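Local coordinates for protein acyl-homoserine-lactone synthase (Mesorhizobium sp. ORS 3359, PDB 6WNS) that catalyses the synthesis of acyl-homoserine lactones, the signals of bacterial quorum sensing, and depends on coenzyme A, probably taking its acyl group from an acyl-CoA, at residues R3-V7 and A198-D202; H54-L59 and G70-V74; R154-W158 and A185-T189; V144-P150 and G172-A176. All blocks are in the same frame, centred on the assembly; numbering follows the deposited sequence.

Interaction 1 of 4, residues R3-V7 and A198-D202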
loop_
_atom_site.group_PDB
_atom_site.type_symbol
_atom_site.label_atom_id
_atom_site.label_comp_id
_atom_site.label_asym_id
_atom_site.label_seq_id
_atom_site.Cartn_x
_atom_site.Cartn_y
_atom_site.Cartn_z
ATOM N N ARG A 3 5.075 -2.953 14.885
ATOM C CA ARG A 3 4.139 -4.040 14.515
ATOM C C ARG A 3 3.115 -3.547 13.483
ATOM O O ARG A 3 2.763 -2.336 13.487
ATOM C CB ARG A 3 3.394 -4.565 15.745
ATOM C CG ARG A 3 4.270 -5.234 16.786
ATOM C CD ARG A 3 4.789 -6.584 16.303
ATOM N NE ARG A 3 5.615 -7.198 17.326
ATOM C CZ ARG A 3 6.934 -7.006 17.498
ATOM N NH1 ARG A 3 7.634 -6.215 16.697
ATOM N NH2 ARG A 3 7.568 -7.639 18.473
ATOM N N ILE A 4 2.636 -4.462 12.639
ATOM C CA ILE A 4 1.705 -4.136 11.525
ATOM C C ILE A 4 0.283 -4.387 12.030
ATOM O O ILE A 4 -0.003 -5.507 12.530
ATOM C CB ILE A 4 2.080 -4.960 10.284
ATOM C CG1 ILE A 4 3.506 -4.634 9.825
ATOM C CG2 ILE A 4 1.074 -4.746 9.169
ATOM C CD1 ILE A 4 3.664 -3.286 9.184
ATOM N N HIS A 5 -0.540 -3.360 12.014
ATOM C CA HIS A 5 -1.955 -3.413 12.436
ATOM C C HIS A 5 -2.904 -3.235 11.247
ATOM O O HIS A 5 -2.667 -2.358 10.370
ATOM C CB HIS A 5 -2.279 -2.286 13.399
ATOM C CG HIS A 5 -1.554 -2.371 14.676
ATOM N ND1 HIS A 5 -2.219 -2.394 15.880
ATOM C CD2 HIS A 5 -0.233 -2.427 14.950
ATOM C CE1 HIS A 5 -1.347 -2.530 16.852
ATOM N NE2 HIS A 5 -0.126 -2.515 16.304
ATOM N N LEU A 6 -3.927 -4.067 11.233
ATOM C CA LEU A 6 -4.910 -4.129 10.138
ATOM C C LEU A 6 -6.142 -3.378 10.611
ATOM O O LEU A 6 -6.830 -3.882 11.539
ATOM C CB LEU A 6 -5.274 -5.574 9.829
ATOM C CG LEU A 6 -6.461 -5.685 8.892
ATOM C CD1 LEU A 6 -6.169 -4.944 7.568
ATOM C CD2 LEU A 6 -6.798 -7.135 8.687
ATOM N N VAL A 7 -6.378 -2.210 10.021
ATOM C CA VAL A 7 -7.585 -1.395 10.355
ATOM C C VAL A 7 -8.597 -1.513 9.239
ATOM O O VAL A 7 -8.256 -1.281 8.042
ATOM C CB VAL A 7 -7.232 0.065 10.645
ATOM C CG1 VAL A 7 -8.410 0.755 11.249
ATOM C CG2 VAL A 7 -6.043 0.126 11.616
ATOM N N ALA A 198 7.549 -11.284 15.904
ATOM C CA ALA A 198 6.210 -11.132 15.281
ATOM C C ALA A 198 6.167 -9.789 14.560
ATOM O O ALA A 198 6.814 -8.843 15.063
ATOM C CB ALA A 198 5.140 -11.221 16.335
ATOM N N ILE A 199 5.442 -9.689 13.432
ATOM C CA ILE A 199 5.286 -8.396 12.713
ATOM C C ILE A 199 3.813 -7.984 12.857
ATOM O O ILE A 199 3.571 -6.872 13.344
ATOM C CB ILE A 199 5.720 -8.431 11.232
ATOM C CG1 ILE A 199 7.136 -8.919 10.991
ATOM C CG2 ILE A 199 5.603 -7.052 10.626
ATOM C CD1 ILE A 199 7.552 -8.758 9.537
ATOM N N LEU A 200 2.862 -8.852 12.499
ATOM C CA LEU A 200 1.397 -8.555 12.597
ATOM C C LEU A 200 0.944 -8.588 14.055
ATOM O O LEU A 200 1.258 -9.581 14.718
ATOM C CB LEU A 200 0.590 -9.604 11.830
ATOM C CG LEU A 200 1.040 -9.902 10.402
ATOM C CD1 LEU A 200 0.154 -10.979 9.790
ATOM C CD2 LEU A 200 1.013 -8.631 9.561
ATOM N N ALA A 201 0.166 -7.596 14.494
ATOM C CA ALA A 201 -0.720 -7.662 15.687
ATOM C C ALA A 201 -2.056 -8.332 15.294
ATOM O O ALA A 201 -3.039 -7.626 14.945
ATOM C CB ALA A 201 -0.905 -6.276 16.253
ATOM N N ASP A 202 -2.057 -9.665 15.349
ATOM C CA ASP A 202 -3.128 -10.645 14.992
ATOM C C ASP A 202 -4.259 -10.728 16.037
ATOM O O ASP A 202 -5.450 -10.691 15.654
ATOM C CB ASP A 202 -2.529 -12.059 14.996
ATOM C CG ASP A 202 -1.885 -12.560 13.716
ATOM O OD1 ASP A 202 -0.884 -13.271 13.826
ATOM O OD2 ASP A 202 -2.427 -12.271 12.630
HETATM O O HOH W 1 -4.418 -4.996 13.782
#

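Interaction 2 of 4, residues H54-L59 and G70-V74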
loop_
_atom_site.group_PDB
_atom_site.type_symbol
_atom_site.label_atom_id
_atom_site.label_comp_id
_atom_site.label_asym_id
_atom_site.label_seq_id
_atom_site.Cartn_x
_atom_site.Cartn_y
_atom_site.Cartn_z
ATOM N N HIS A 54 -14.939 -0.081 2.360
ATOM C CA HIS A 54 -14.253 -1.219 1.706
ATOM C C HIS A 54 -12.746 -1.148 1.822
ATOM O O HIS A 54 -12.069 -2.174 1.571
ATOM C CB HIS A 54 -14.638 -1.295 0.237
ATOM C CG HIS A 54 -16.078 -1.568 0.023
ATOM N ND1 HIS A 54 -16.645 -2.766 0.385
ATOM C CD2 HIS A 54 -17.077 -0.775 -0.438
ATOM C CE1 HIS A 54 -17.944 -2.698 0.178
ATOM N NE2 HIS A 54 -18.228 -1.485 -0.339
ATOM N N ALA A 55 -12.189 -0.031 2.287
ATOM C CA ALA A 55 -10.732 0.108 2.424
ATOM C C ALA A 55 -10.215 -0.702 3.602
ATOM O O ALA A 55 -10.879 -0.761 4.666
ATOM C CB ALA A 55 -10.307 1.561 2.513
ATOM N N LEU A 56 -8.999 -1.241 3.407
ATOM C CA LEU A 56 -8.138 -1.802 4.449
ATOM C C LEU A 56 -6.899 -0.938 4.627
ATOM O O LEU A 56 -6.263 -0.628 3.650
ATOM C CB LEU A 56 -7.724 -3.218 4.040
ATOM C CG LEU A 56 -8.839 -4.103 3.480
ATOM C CD1 LEU A 56 -8.209 -5.442 3.104
ATOM C CD2 LEU A 56 -9.938 -4.314 4.486
ATOM N N TYR A 57 -6.561 -0.634 5.873
ATOM C CA TYR A 57 -5.368 0.164 6.248
ATOM C C TYR A 57 -4.398 -0.764 6.973
ATOM O O TYR A 57 -4.678 -1.362 8.029
ATOM C CB TYR A 57 -5.782 1.388 7.054
ATOM C CG TYR A 57 -6.782 2.223 6.310
ATOM C CD1 TYR A 57 -6.361 3.089 5.315
ATOM C CD2 TYR A 57 -8.138 2.084 6.537
ATOM C CE1 TYR A 57 -7.278 3.851 4.585
ATOM C CE2 TYR A 57 -9.068 2.778 5.779
ATOM C CZ TYR A 57 -8.635 3.673 4.803
ATOM O OH TYR A 57 -9.502 4.434 4.095
ATOM N N VAL A 58 -3.239 -0.899 6.367
ATOM C CA VAL A 58 -2.113 -1.666 6.937
ATOM C C VAL A 58 -1.085 -0.707 7.507
ATOM O O VAL A 58 -0.291 -0.140 6.732
ATOM C CB VAL A 58 -1.469 -2.548 5.882
ATOM C CG1 VAL A 58 -0.486 -3.477 6.570
ATOM C CG2 VAL A 58 -2.536 -3.332 5.117
ATOM N N LEU A 59 -1.140 -0.505 8.815
ATOM C CA LEU A 59 -0.389 0.570 9.483
ATOM C C LEU A 59 0.706 -0.012 10.374
ATOM O O LEU A 59 0.413 -0.878 11.243
ATOM C CB LEU A 59 -1.385 1.401 10.258
ATOM C CG LEU A 59 -2.487 2.012 9.361
ATOM C CD1 LEU A 59 -3.329 2.890 10.207
ATOM C CD2 LEU A 59 -1.857 2.772 8.176
ATOM N N GLY A 70 3.018 2.818 6.241
ATOM C CA GLY A 70 1.786 2.056 5.996
ATOM C C GLY A 70 1.443 1.883 4.557
ATOM O O GLY A 70 2.305 2.121 3.704
ATOM N N SER A 71 0.215 1.393 4.334
ATOM C CA SER A 71 -0.327 1.146 2.987
ATOM C C SER A 71 -1.823 0.938 3.088
ATOM O O SER A 71 -2.325 0.798 4.202
ATOM C CB SER A 71 0.419 0.006 2.317
ATOM O OG SER A 71 1.012 -0.800 3.281
ATOM N N ARG A 72 -2.467 0.921 1.944
ATOM C CA ARG A 72 -3.924 0.770 1.811
ATOM C C ARG A 72 -4.188 -0.290 0.758
ATOM O O ARG A 72 -3.399 -0.413 -0.194
ATOM C CB ARG A 72 -4.589 2.062 1.381
ATOM C CG ARG A 72 -6.091 2.015 1.252
ATOM C CD ARG A 72 -6.587 3.408 0.878
ATOM N NE ARG A 72 -6.147 3.940 -0.421
ATOM C CZ ARG A 72 -6.681 4.998 -0.976
ATOM N NH1 ARG A 72 -7.630 5.653 -0.303
ATOM N NH2 ARG A 72 -6.306 5.413 -2.191
ATOM N N LEU A 73 -5.154 -1.122 1.066
ATOM C CA LEU A 73 -5.665 -2.138 0.119
ATOM C C LEU A 73 -7.144 -1.867 -0.101
ATOM O O LEU A 73 -7.932 -1.717 0.916
ATOM C CB LEU A 73 -5.453 -3.512 0.730
ATOM C CG LEU A 73 -4.026 -4.030 0.718
ATOM C CD1 LEU A 73 -3.923 -5.310 1.522
ATOM C CD2 LEU A 73 -3.520 -4.238 -0.701
ATOM N N VAL A 74 -7.537 -1.992 -1.361
ATOM C CA VAL A 74 -8.946 -1.901 -1.812
ATOM C C VAL A 74 -9.316 -3.121 -2.652
ATOM O O VAL A 74 -8.563 -3.500 -3.547
ATOM C CB VAL A 74 -9.073 -0.598 -2.605
ATOM C CG1 VAL A 74 -10.454 -0.399 -3.182
ATOM C CG2 VAL A 74 -8.717 0.590 -1.728
#

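Interaction 3 of 4, residues R154-W158 and A185-T189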
loop_
_atom_site.group_PDB
_atom_site.type_symbol
_atom_site.label_atom_id
_atom_site.label_comp_id
_atom_site.label_asym_id
_atom_site.label_seq_id
_atom_site.Cartn_x
_atom_site.Cartn_y
_atom_site.Cartn_z
ATOM N N ARG A 154 11.546 -7.196 -7.192
ATOM C CA ARG A 154 12.130 -8.463 -7.730
ATOM C C ARG A 154 13.499 -8.738 -7.095
ATOM O O ARG A 154 13.933 -9.831 -7.293
ATOM C CB ARG A 154 12.157 -8.520 -9.267
ATOM C CG ARG A 154 10.797 -8.917 -9.849
ATOM C CD ARG A 154 10.771 -9.470 -11.260
ATOM N NE ARG A 154 10.651 -8.409 -12.220
ATOM C CZ ARG A 154 9.657 -8.186 -13.069
ATOM N NH1 ARG A 154 8.605 -8.964 -13.142
ATOM N NH2 ARG A 154 9.715 -7.102 -13.830
ATOM N N ALA A 155 14.095 -7.846 -6.287
ATOM C CA ALA A 155 15.345 -8.063 -5.499
ATOM C C ALA A 155 15.029 -8.622 -4.100
ATOM O O ALA A 155 15.924 -9.277 -3.513
ATOM C CB ALA A 155 16.162 -6.788 -5.376
ATOM N N LEU A 156 13.826 -8.340 -3.576
ATOM C CA LEU A 156 13.340 -8.782 -2.229
ATOM C C LEU A 156 12.713 -10.212 -2.269
ATOM O O LEU A 156 12.314 -10.723 -1.163
ATOM C CB LEU A 156 12.327 -7.759 -1.701
ATOM C CG LEU A 156 12.888 -6.609 -0.858
ATOM C CD1 LEU A 156 13.917 -5.816 -1.631
ATOM C CD2 LEU A 156 11.747 -5.687 -0.410
ATOM N N GLY A 157 12.483 -10.779 -3.473
ATOM C CA GLY A 157 11.913 -12.126 -3.694
ATOM C C GLY A 157 10.573 -12.103 -4.418
ATOM O O GLY A 157 10.019 -13.183 -4.644
ATOM N N TRP A 158 10.063 -10.944 -4.831
ATOM C CA TRP A 158 8.650 -10.867 -5.296
ATOM C C TRP A 158 8.559 -11.318 -6.760
ATOM O O TRP A 158 9.477 -10.919 -7.626
ATOM C CB TRP A 158 8.053 -9.473 -5.112
ATOM C CG TRP A 158 8.011 -9.005 -3.698
ATOM C CD1 TRP A 158 8.831 -9.361 -2.670
ATOM C CD2 TRP A 158 7.149 -7.972 -3.195
ATOM N NE1 TRP A 158 8.511 -8.641 -1.553
ATOM C CE2 TRP A 158 7.464 -7.801 -1.836
ATOM C CE3 TRP A 158 6.096 -7.240 -3.741
ATOM C CZ2 TRP A 158 6.775 -6.904 -1.024
ATOM C CZ3 TRP A 158 5.440 -6.316 -2.954
ATOM C CH2 TRP A 158 5.767 -6.169 -1.603
ATOM N N ALA A 185 8.104 -14.966 -1.120
ATOM C CA ALA A 185 8.198 -13.493 -1.211
ATOM C C ALA A 185 8.393 -13.010 0.244
ATOM O O ALA A 185 9.492 -12.315 0.598
ATOM C CB ALA A 185 6.974 -12.960 -1.931
ATOM N N ILE A 186 7.513 -13.526 1.137
ATOM C CA ILE A 186 7.531 -13.125 2.570
ATOM C C ILE A 186 8.910 -13.408 3.180
ATOM O O ILE A 186 9.488 -12.493 3.815
ATOM C CB ILE A 186 6.374 -13.795 3.324
ATOM C CG1 ILE A 186 5.037 -13.165 2.906
ATOM C CG2 ILE A 186 6.589 -13.674 4.821
ATOM C CD1 ILE A 186 3.904 -14.172 2.745
ATOM N N GLU A 187 9.422 -14.625 2.998
ATOM C CA GLU A 187 10.659 -15.079 3.674
ATOM C C GLU A 187 11.857 -14.198 3.276
ATOM O O GLU A 187 12.610 -13.679 4.218
ATOM C CB GLU A 187 10.944 -16.545 3.328
ATOM C CG GLU A 187 10.625 -17.453 4.479
ATOM C CD GLU A 187 11.131 -16.855 5.770
ATOM O OE1 GLU A 187 10.173 -16.450 6.632
ATOM O OE2 GLU A 187 12.478 -16.738 5.876
ATOM N N GLN A 188 12.050 -14.056 1.956
ATOM C CA GLN A 188 13.218 -13.355 1.352
ATOM C C GLN A 188 13.180 -11.886 1.841
ATOM O O GLN A 188 14.256 -11.290 2.125
ATOM C CB GLN A 188 13.159 -13.489 -0.181
ATOM C CG GLN A 188 14.359 -14.191 -0.827
ATOM C CD GLN A 188 15.710 -13.619 -0.463
ATOM O OE1 GLN A 188 16.370 -14.128 0.561
ATOM N NE2 GLN A 188 16.196 -12.645 -1.346
ATOM N N THR A 189 11.985 -11.349 2.033
ATOM C CA THR A 189 11.792 -9.913 2.405
ATOM C C THR A 189 12.379 -9.703 3.818
ATOM O O THR A 189 13.345 -8.820 4.003
ATOM C CB THR A 189 10.320 -9.477 2.318
ATOM O OG1 THR A 189 9.823 -9.520 0.915
ATOM C CG2 THR A 189 10.122 -8.065 2.859
#

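Interaction 4 of 4, residues V144-P150 and G172-A176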
loop_
_atom_site.group_PDB
_atom_site.type_symbol
_atom_site.label_atom_id
_atom_site.label_comp_id
_atom_site.label_asym_id
_atom_site.label_seq_id
_atom_site.Cartn_x
_atom_site.Cartn_y
_atom_site.Cartn_z
ATOM N N VAL A 144 -0.252 0.553 -9.087
ATOM C CA VAL A 144 0.288 1.587 -9.998
ATOM C C VAL A 144 1.442 2.223 -9.218
ATOM O O VAL A 144 1.200 2.681 -8.052
ATOM C CB VAL A 144 -0.804 2.633 -10.331
ATOM C CG1 VAL A 144 -0.223 3.722 -11.249
ATOM C CG2 VAL A 144 -2.074 2.017 -10.930
ATOM N N CYS A 145 2.647 2.114 -9.720
ATOM C CA CYS A 145 3.850 2.567 -9.002
ATOM C C CYS A 145 4.837 3.146 -10.021
ATOM O O CYS A 145 4.638 3.008 -11.295
ATOM C CB CYS A 145 4.453 1.442 -8.181
ATOM S SG CYS A 145 4.888 0.075 -9.272
ATOM N N GLU A 146 5.807 3.883 -9.482
ATOM C CA GLU A 146 6.918 4.419 -10.280
ATOM C C GLU A 146 7.653 3.239 -10.939
ATOM O O GLU A 146 7.740 2.182 -10.320
ATOM C CB GLU A 146 7.816 5.261 -9.392
ATOM C CG GLU A 146 7.145 6.596 -9.177
ATOM C CD GLU A 146 8.025 7.776 -8.785
ATOM O OE1 GLU A 146 8.644 8.410 -9.672
ATOM O OE2 GLU A 146 7.961 8.111 -7.599
ATOM N N THR A 147 8.187 3.477 -12.128
ATOM C CA THR A 147 8.824 2.427 -12.957
ATOM C C THR A 147 10.097 1.900 -12.299
ATOM O O THR A 147 10.540 0.896 -12.783
ATOM C CB THR A 147 9.098 2.898 -14.382
ATOM O OG1 THR A 147 9.780 4.150 -14.226
ATOM C CG2 THR A 147 7.851 3.112 -15.209
ATOM N N PHE A 148 10.629 2.454 -11.204
ATOM C CA PHE A 148 11.843 1.857 -10.562
ATOM C C PHE A 148 11.457 0.719 -9.600
ATOM O O PHE A 148 12.355 0.016 -9.124
ATOM C CB PHE A 148 12.711 2.901 -9.844
ATOM C CG PHE A 148 12.056 3.626 -8.688
ATOM C CD1 PHE A 148 11.962 3.042 -7.434
ATOM C CD2 PHE A 148 11.536 4.899 -8.849
ATOM C CE1 PHE A 148 11.356 3.696 -6.376
ATOM C CE2 PHE A 148 10.961 5.561 -7.783
ATOM C CZ PHE A 148 10.847 4.945 -6.552
ATOM N N TRP A 149 10.181 0.547 -9.257
ATOM C CA TRP A 149 9.754 -0.378 -8.159
ATOM C C TRP A 149 9.984 -1.837 -8.517
ATOM O O TRP A 149 10.353 -2.610 -7.629
ATOM C CB TRP A 149 8.291 -0.172 -7.741
ATOM C CG TRP A 149 8.206 0.865 -6.671
ATOM C CD1 TRP A 149 7.816 2.166 -6.812
ATOM C CD2 TRP A 149 8.671 0.720 -5.317
ATOM N NE1 TRP A 149 8.006 2.838 -5.638
ATOM C CE2 TRP A 149 8.484 1.978 -4.687
ATOM C CE3 TRP A 149 9.243 -0.334 -4.584
ATOM C CZ2 TRP A 149 8.847 2.205 -3.355
ATOM C CZ3 TRP A 149 9.585 -0.118 -3.265
ATOM C CH2 TRP A 149 9.376 1.137 -2.659
ATOM N N PRO A 150 9.649 -2.275 -9.752
ATOM C CA PRO A 150 9.718 -3.694 -10.099
ATOM C C PRO A 150 11.130 -4.262 -9.862
ATOM O O PRO A 150 11.220 -5.280 -9.262
ATOM C CB PRO A 150 9.306 -3.736 -11.576
ATOM C CG PRO A 150 8.454 -2.501 -11.738
ATOM C CD PRO A 150 9.080 -1.458 -10.833
ATOM N N GLY A 172 7.554 11.985 -13.556
ATOM C CA GLY A 172 7.643 10.638 -13.013
ATOM C C GLY A 172 7.079 9.665 -14.030
ATOM O O GLY A 172 6.061 10.003 -14.669
ATOM N N ASP A 173 7.695 8.521 -14.176
ATOM C CA ASP A 173 7.114 7.434 -15.005
ATOM C C ASP A 173 6.437 6.386 -14.098
ATOM O O ASP A 173 6.997 5.977 -13.054
ATOM C CB ASP A 173 8.164 6.797 -15.916
ATOM C CG ASP A 173 8.854 7.771 -16.841
ATOM O OD1 ASP A 173 8.331 8.897 -17.033
ATOM O OD2 ASP A 173 9.945 7.440 -17.300
ATOM N N ILE A 174 5.289 5.882 -14.536
ATOM C CA ILE A 174 4.520 4.918 -13.738
ATOM C C ILE A 174 4.166 3.715 -14.600
ATOM O O ILE A 174 4.307 3.783 -15.850
ATOM C CB ILE A 174 3.278 5.588 -13.136
ATOM C CG1 ILE A 174 2.300 6.117 -14.187
ATOM C CG2 ILE A 174 3.730 6.704 -12.180
ATOM C CD1 ILE A 174 0.902 6.482 -13.604
ATOM N N ILE A 175 3.748 2.661 -13.913
ATOM C CA ILE A 175 3.465 1.335 -14.543
ATOM C C ILE A 175 2.530 0.558 -13.611
ATOM O O ILE A 175 2.471 0.841 -12.382
ATOM C CB ILE A 175 4.767 0.599 -14.893
ATOM C CG1 ILE A 175 4.517 -0.606 -15.827
ATOM C CG2 ILE A 175 5.550 0.215 -13.636
ATOM C CD1 ILE A 175 5.652 -0.878 -16.784
ATOM N N ALA A 176 1.687 -0.287 -14.193
ATOM C CA ALA A 176 0.810 -1.223 -13.474
ATOM C C ALA A 176 1.461 -2.606 -13.344
ATOM O O ALA A 176 2.007 -3.167 -14.368
ATOM C CB ALA A 176 -0.501 -1.254 -14.196
HETATM O O HOH W 2 10.575 5.155 -16.843
#

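Interaction 1 of 4, residues R3-V7 and A198-D202
Ile4 and Ile199 share one first-torsion state, with CG2 opposite the backbone N (chi1 -61° at Ile4), and their side chains run alongside each other in the same direction. Ile4 CG1 meets Ile199 CG2 at 3.3 Å, tighter than ordinary van der Waals contact. A similar torsion at His5 (chi1 -65°) lays the imidazole beneath Ala201, whose CB stands over the ring centre, 3.9 Å from the centroid, in a CH-pi contact. The ring's ND1 is held by the hydroxyl of Tyr15. With an alanine here, the methyl of Ala201 would probably lose its aromatic platform and the Tyr15 hydroxyl its imidazole partner. Between these contacts the backbone of Ile4 is gripped twice: its N donates to Ile199 O (2.7 Å, 165° at the hydrogen), and its O accepts from Ala201 N at 2.9 Å. A water extends this link, accepting from Leu6 N and donating to Ala201 O. At the outer end, Ala198 O hangs over the face of the Arg3 guanidinium, too poorly angled to bond to NE. On its other edge, strand 4-7 pairs with strand 56-60, while Ile199 and Leu200 rest on helix 121-135. Strand 4-7, one of the two outermost in the sheet, thus receives a single bridge from the C-terminal tail. The contact is therefore held by main-chain bonds and apolar fit, with no salt bridge between the segments.

Interaction 2 of 4, residues H54-L59 and G70-V74
Arg72 rises beside Tyr57 on one face of the sheet, across a non-hydrogen-bonded antiparallel pair. Its CB faces Leu56 O, and CG comes closer to the same carbonyl oxygen, at 3.6 Å. The next methylene, CD, lies 3.8 Å from Tyr57 CE1. CG stands anti to the backbone N (chi1 -178°), which keeps the chain extended along the tyrosine until it bends at chi3 (64°) and leaves the guanidinium plane 43° from the ring. At the tip, NE bonds to Thr104 OG1, and NH1 forms salt bridges with Asp48 and Asp51; Asp51 also takes the Tyr57 hydroxyl. The opposite face is mostly apolar: Leu56 CB meets Leu73 CB at 4.0 Å, and helix 121-135 covers Val58, Ser71 and Leu73. Four backbone bonds stitch the hairpin, among them Leu56 N to Leu73 O at 2.8 Å. Beside Leu59, Gly70 has no side chain; a CB there would clash with Leu59 CD2. In this sheet of an autoinducer synthase, a family of the acetyltransferase clan, the face against helix 121-135 is largely hydrocarbon, apart from the buried, partnerless Ser71 hydroxyl, whereas the other adds an arginine-tyrosine-aspartate group to apolar packing on helix 16-31.

Interaction 3 of 4, residues R154-W158 and A185-T189
The indole of Trp158 presents its N-H edge to Thr189: OG1 lies almost in the ring plane, 2.9 Å from NE1, and the bond is fairly straight (160° at the hydrogen). Ala185 CB approaches obliquely, well out of the ring plane, 4.1 Å from CD1. The Thr189 hydroxyl bridges the two residues, accepting from the tryptophan and donating to Ala185 O one turn back in its own helix, at 2.8 Å. That bond exists because OG1 sits beside the backbone N (chi1 -65°), from where it approaches the carbonyl from above its plane. Ala185 O thus takes two donors, Thr189 N and OG1. With a valine in place of Thr189, the indole N-H would probably be left without its acceptor and the ring freer to turn. Nearby, Leu156 O presses on Gln188 CB at 3.1 Å. Gly157 passes the helix closely; a CB there would collide with Gln188 CB. Leu156 and Trp158 also reach Leu126 and Leu130 of helix 121-135. Gly157, with positive phi, is the first residue to leave helical angles after helix 149-155, a common way for a helix to end; the contact joins that exit, on the way to strand 160-162, to helix 183-192.

Interaction 4 of 4, residues V144-P150 and G172-A176
Val144 CG1 meets Ile174 CD1 at 3.8 Å, a diagonal contact between neighbouring strands on the face where Met82 and Leu89 cover Val144 and Ala176. On the other face Ile175 is central. Its CG2 approaches both Cys145 SG and Pro150 CG, each at 4.4 Å, while its CB touches Thr147 CG2 at 4.0 Å. One isoleucine thereby spans the end of strand 140-146 and the start of helix 149-155. Beneath these side chains the backbones pair antiparallel: Cys145 N donates to Ile175 O, and Ile175 N returns the bond to Cys145 O at 2.8 Å. A third bond, Thr147 N to Asp173 O, carries the pairing beyond the strand into the loop; its donor stands well above the carbonyl plane. There the chain enters a type I turn from Glu146 to Trp149, closed by Trp149 N on Glu146 O, which leads toward the helix. At the polar rim Thr147 OG1 is held between its own N and carbonyl carbon (chi1 50°), which brings it within 3.5 Å of Asp173 CB. A water 2.9 Å from that hydroxyl lies beside Asp173 OD2, although its very short approach to the carboxylate makes the detail doubtful. OD1 bonds to the backbone N-H of His169, within its own loop. The chemistry thus grades from hydrocarbon, through main-chain bonds, to a polar rim of Thr147 and Asp173. The turn out of strand 140-146 is tied by its backbone to Asp173, just ahead of strand 174-180.

How the interactions relate
Interaction 2 is the core contact of the four, and interaction 4 lies at the surface; interactions 1 and 3 are partly buried. Interactions 1, 2 and 4 reach the same sheet, 1 and 4 on opposite sides of the chain's centre. Interactions 1 and 2 touch directly, since strands 4-7 and 56-60 are neighbours, and helix 121-135 backs interactions 1, 2 and 3. Interactions 3 and 4 use opposite ends of helix 149-155. Chemistry follows place: a regular ladder with a buried arginine paired to aspartates outside it, one backbone bridge at the edge strand, a polar threonine-aspartate rim at the surface, and a side-chain bond where helix meets loop.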